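Local coordinates for protein probable zinc protease (Pseudomonas aeruginosa, PDB 4NNZ) that probably acts as a zinc-dependent metallopeptidase of the M16 family, forming one subunit of a heterodimeric protease, at residues A[245-257]-A[407-419]. Residues are numbered along the deposited sequence; the frame is centred on the assembly and turned at random.
Sequences PNLIMGFNVPSLG and RTYFTPSRLTLAQ
An antiparallel strand pairing, Ile248 against Ala418 among its hydrogen-bonded pairs, joins strand 246-253 to the start of strand 415-422 (short axes at 168°) within a mixed five-stranded sheet. The ladder is evidenced by five backbone bonds, among them Gly250 N to Thr416 O at 2.8 Å and, where the 3-10 turn 412-414 runs into the strand, Asn252 N to Arg414 O at 3.0 Å. On the face bearing Leu247, Met249 and Phe251, Met249 CG lies alongside Leu417 CD1 at 3.8 Å. CG anti to the carbonyl carbon (chi1 -72°) sends the Phe251 ring between Phe410, the centre of an inverse gamma turn after helix 399-409, and Leu415 at the start of the strand. Leu415 CD1 sits over one ring face, 4.1 Å from the Phe251 centroid; Phe410 CA and CD1 cover the opposite face, and Thr411 O meets the ring edge 3.3 Å from Phe251 CE1. The Phe251 and Phe410 planes meet obliquely at 58°. This alpha/beta arrangement, with helix 325-341 packed on the Phe251 side through Leu336 and helix 140-152 on the other through Phe148, fits the C-terminal half of an M16 subunit. Beyond the ladder, Val253 CG1 and Pro254 CD come obliquely against the Tyr409 ring, Pro254 CD 3.5 Å from Tyr409 CE1. Two waters extend the polar pairing: one donates to Asn252 O and accepts from Arg414 NE, while another touches Gly250 O, Thr416 OG1 and Asn252 OD1, an oxygen also bonded by Arg234.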
# COMPACT_ATOMS: atom_id res chain seq x y z
N PRO A 245 22.29 4.35 17.60
CA PRO A 245 22.16 3.90 16.22
C PRO A 245 21.83 2.44 16.15
O PRO A 245 22.34 1.70 16.94
CB PRO A 245 23.55 4.12 15.68
CG PRO A 245 24.08 5.23 16.47
CD PRO A 245 23.51 5.10 17.83
N ASN A 246 21.00 2.02 15.22
CA ASN A 246 20.64 0.62 15.14
C ASN A 246 20.20 0.14 13.78
O ASN A 246 19.83 0.91 12.95
CB ASN A 246 19.65 0.25 16.22
CG ASN A 246 18.30 0.87 16.00
OD1 ASN A 246 18.14 2.05 16.09
ND2 ASN A 246 17.32 0.04 15.71
N LEU A 247 20.26 -1.15 13.59
CA LEU A 247 20.08 -1.75 12.31
C LEU A 247 18.91 -2.66 12.31
O LEU A 247 18.74 -3.42 13.21
CB LEU A 247 21.31 -2.55 11.94
CG LEU A 247 21.42 -2.96 10.49
CD1 LEU A 247 21.58 -1.76 9.61
CD2 LEU A 247 22.59 -3.87 10.31
N ILE A 248 18.09 -2.58 11.29
CA ILE A 248 17.00 -3.49 11.13
C ILE A 248 17.14 -4.15 9.79
O ILE A 248 17.25 -3.50 8.82
CB ILE A 248 15.68 -2.73 11.16
CG1 ILE A 248 15.69 -1.70 12.26
CG2 ILE A 248 14.51 -3.67 11.29
CD1 ILE A 248 14.34 -1.15 12.61
N MET A 249 17.13 -5.46 9.75
CA MET A 249 17.10 -6.19 8.50
C MET A 249 15.91 -7.12 8.42
O MET A 249 15.67 -7.87 9.31
CB MET A 249 18.36 -7.00 8.34
CG MET A 249 19.59 -6.16 8.15
SD MET A 249 21.09 -7.11 8.25
CE MET A 249 21.06 -8.01 6.74
N GLY A 250 15.17 -7.06 7.34
CA GLY A 250 14.04 -7.93 7.16
C GLY A 250 14.07 -8.71 5.87
O GLY A 250 14.40 -8.17 4.89
N PHE A 251 13.72 -9.97 5.90
CA PHE A 251 13.65 -10.76 4.69
C PHE A 251 12.26 -11.23 4.36
O PHE A 251 11.62 -11.80 5.18
CB PHE A 251 14.58 -11.94 4.81
CG PHE A 251 16.01 -11.58 4.73
CD1 PHE A 251 16.60 -11.40 3.54
CD2 PHE A 251 16.76 -11.43 5.86
CE1 PHE A 251 17.91 -11.08 3.45
CE2 PHE A 251 18.07 -11.10 5.78
CZ PHE A 251 18.65 -10.92 4.57
N ASN A 252 11.79 -10.98 3.16
CA ASN A 252 10.46 -11.40 2.77
C ASN A 252 10.39 -12.88 2.63
O ASN A 252 11.17 -13.48 1.94
CB ASN A 252 10.03 -10.78 1.46
CG ASN A 252 9.81 -9.30 1.55
OD1 ASN A 252 10.70 -8.55 1.29
ND2 ASN A 252 8.63 -8.91 1.87
N VAL A 253 9.42 -13.47 3.28
CA VAL A 253 9.36 -14.91 3.39
C VAL A 253 7.94 -15.39 3.48
O VAL A 253 7.06 -14.62 3.62
CB VAL A 253 10.12 -15.44 4.60
CG1 VAL A 253 11.60 -15.39 4.38
CG2 VAL A 253 9.73 -14.72 5.85
N PRO A 254 7.74 -16.67 3.38
CA PRO A 254 6.44 -17.27 3.59
C PRO A 254 6.05 -17.48 5.04
O PRO A 254 6.84 -17.42 5.93
CB PRO A 254 6.56 -18.60 2.90
CG PRO A 254 7.99 -18.89 2.92
CD PRO A 254 8.65 -17.59 2.71
N SER A 255 4.80 -17.78 5.25
CA SER A 255 4.30 -18.19 6.53
C SER A 255 3.38 -19.36 6.26
O SER A 255 3.16 -19.69 5.14
CB SER A 255 3.61 -17.06 7.25
OG SER A 255 2.27 -17.00 6.96
N LEU A 256 2.88 -19.98 7.29
CA LEU A 256 1.99 -21.10 7.16
C LEU A 256 0.70 -20.72 6.47
O LEU A 256 0.05 -21.53 5.89
CB LEU A 256 1.76 -21.75 8.50
CG LEU A 256 3.01 -22.40 9.07
CD1 LEU A 256 2.83 -22.79 10.51
CD2 LEU A 256 3.41 -23.60 8.26
N GLY A 257 0.35 -19.46 6.53
CA GLY A 257 -0.78 -18.96 5.81
C GLY A 257 -0.62 -19.07 4.32
O GLY A 257 -1.57 -19.22 3.61
N ARG A 407 19.59 -20.64 2.24
CA ARG A 407 20.06 -20.33 0.92
C ARG A 407 19.01 -19.66 0.10
O ARG A 407 19.30 -18.84 -0.72
CB ARG A 407 20.46 -21.58 0.19
CG ARG A 407 21.78 -22.17 0.62
CD ARG A 407 21.84 -23.59 0.14
NE ARG A 407 22.04 -23.61 -1.28
CZ ARG A 407 23.15 -23.17 -1.86
NH1 ARG A 407 24.13 -22.71 -1.09
NH2 ARG A 407 23.28 -23.20 -3.18
N THR A 408 17.80 -20.13 0.26
CA THR A 408 16.68 -19.60 -0.45
C THR A 408 16.32 -18.20 -0.06
O THR A 408 16.10 -17.38 -0.89
CB THR A 408 15.50 -20.54 -0.28
OG1 THR A 408 15.90 -21.84 -0.66
CG2 THR A 408 14.36 -20.16 -1.13
N TYR A 409 16.23 -17.93 1.23
CA TYR A 409 15.64 -16.70 1.67
C TYR A 409 16.53 -15.55 2.07
O TYR A 409 16.13 -14.43 1.97
CB TYR A 409 14.60 -16.98 2.72
CG TYR A 409 13.49 -17.79 2.17
CD1 TYR A 409 12.58 -17.24 1.31
CD2 TYR A 409 13.35 -19.11 2.48
CE1 TYR A 409 11.56 -17.98 0.78
CE2 TYR A 409 12.34 -19.85 1.97
CZ TYR A 409 11.45 -19.29 1.12
OH TYR A 409 10.45 -20.03 0.61
N PHE A 410 17.73 -15.83 2.50
CA PHE A 410 18.59 -14.77 2.90
C PHE A 410 19.36 -14.22 1.74
O PHE A 410 20.54 -14.20 1.73
CB PHE A 410 19.50 -15.23 4.02
CG PHE A 410 18.76 -15.65 5.25
CD1 PHE A 410 17.60 -15.03 5.59
CD2 PHE A 410 19.22 -16.66 6.03
CE1 PHE A 410 16.90 -15.39 6.68
CE2 PHE A 410 18.52 -17.04 7.14
CZ PHE A 410 17.36 -16.40 7.47
N THR A 411 18.64 -13.71 0.77
CA THR A 411 19.21 -13.14 -0.40
C THR A 411 18.98 -11.66 -0.39
O THR A 411 18.02 -11.21 0.17
CB THR A 411 18.53 -13.72 -1.63
OG1 THR A 411 17.22 -13.21 -1.73
CG2 THR A 411 18.44 -15.17 -1.52
N PRO A 412 19.83 -10.89 -1.02
CA PRO A 412 19.66 -9.45 -1.00
C PRO A 412 18.41 -9.04 -1.71
O PRO A 412 17.91 -8.01 -1.44
CB PRO A 412 20.87 -8.96 -1.73
CG PRO A 412 21.89 -9.95 -1.43
CD PRO A 412 21.21 -11.25 -1.30
N SER A 413 17.92 -9.87 -2.60
CA SER A 413 16.71 -9.57 -3.32
C SER A 413 15.50 -9.57 -2.44
O SER A 413 14.49 -9.11 -2.83
CB SER A 413 16.51 -10.51 -4.48
OG SER A 413 16.55 -11.83 -4.08
N ARG A 414 15.62 -10.11 -1.26
CA ARG A 414 14.50 -10.21 -0.37
C ARG A 414 14.62 -9.30 0.81
O ARG A 414 13.84 -9.36 1.69
CB ARG A 414 14.35 -11.64 0.10
CG ARG A 414 13.99 -12.59 -0.99
CD ARG A 414 14.30 -14.01 -0.62
NE ARG A 414 13.58 -14.92 -1.46
CZ ARG A 414 14.02 -15.39 -2.61
NH1 ARG A 414 15.18 -15.04 -3.06
NH2 ARG A 414 13.29 -16.21 -3.31
N LEU A 415 15.62 -8.47 0.80
CA LEU A 415 16.00 -7.69 1.94
C LEU A 415 15.51 -6.26 1.95
O LEU A 415 15.63 -5.57 0.99
CB LEU A 415 17.51 -7.68 2.03
CG LEU A 415 18.14 -6.71 2.99
CD1 LEU A 415 17.95 -7.21 4.40
CD2 LEU A 415 19.59 -6.56 2.69
N THR A 416 14.95 -5.85 3.08
CA THR A 416 14.76 -4.47 3.44
C THR A 416 15.64 -4.22 4.64
O THR A 416 15.52 -4.85 5.63
CB THR A 416 13.33 -4.18 3.87
OG1 THR A 416 12.43 -4.79 2.98
CG2 THR A 416 13.07 -2.76 3.86
N LEU A 417 16.53 -3.27 4.51
CA LEU A 417 17.43 -2.92 5.57
C LEU A 417 17.27 -1.46 5.92
O LEU A 417 17.25 -0.64 5.06
CB LEU A 417 18.85 -3.20 5.15
CG LEU A 417 19.94 -2.68 6.06
CD1 LEU A 417 21.17 -3.52 5.95
CD2 LEU A 417 20.26 -1.25 5.76
N ALA A 418 17.15 -1.14 7.19
CA ALA A 418 17.04 0.24 7.60
C ALA A 418 18.03 0.67 8.66
O ALA A 418 18.18 0.00 9.62
CB ALA A 418 15.65 0.51 8.07
N GLN A 419 18.65 1.82 8.49
CA GLN A 419 19.52 2.38 9.50
C GLN A 419 18.76 3.43 10.24
O GLN A 419 18.23 4.32 9.67
CB GLN A 419 20.76 2.99 8.86
CG GLN A 419 21.45 2.06 7.88
CD GLN A 419 22.87 2.42 7.53
OE1 GLN A 419 23.24 3.56 7.43
NE2 GLN A 419 23.65 1.42 7.29
O HOH W 1 12.27 -7.24 3.24
O HOH W 2 10.90 -14.66 -0.42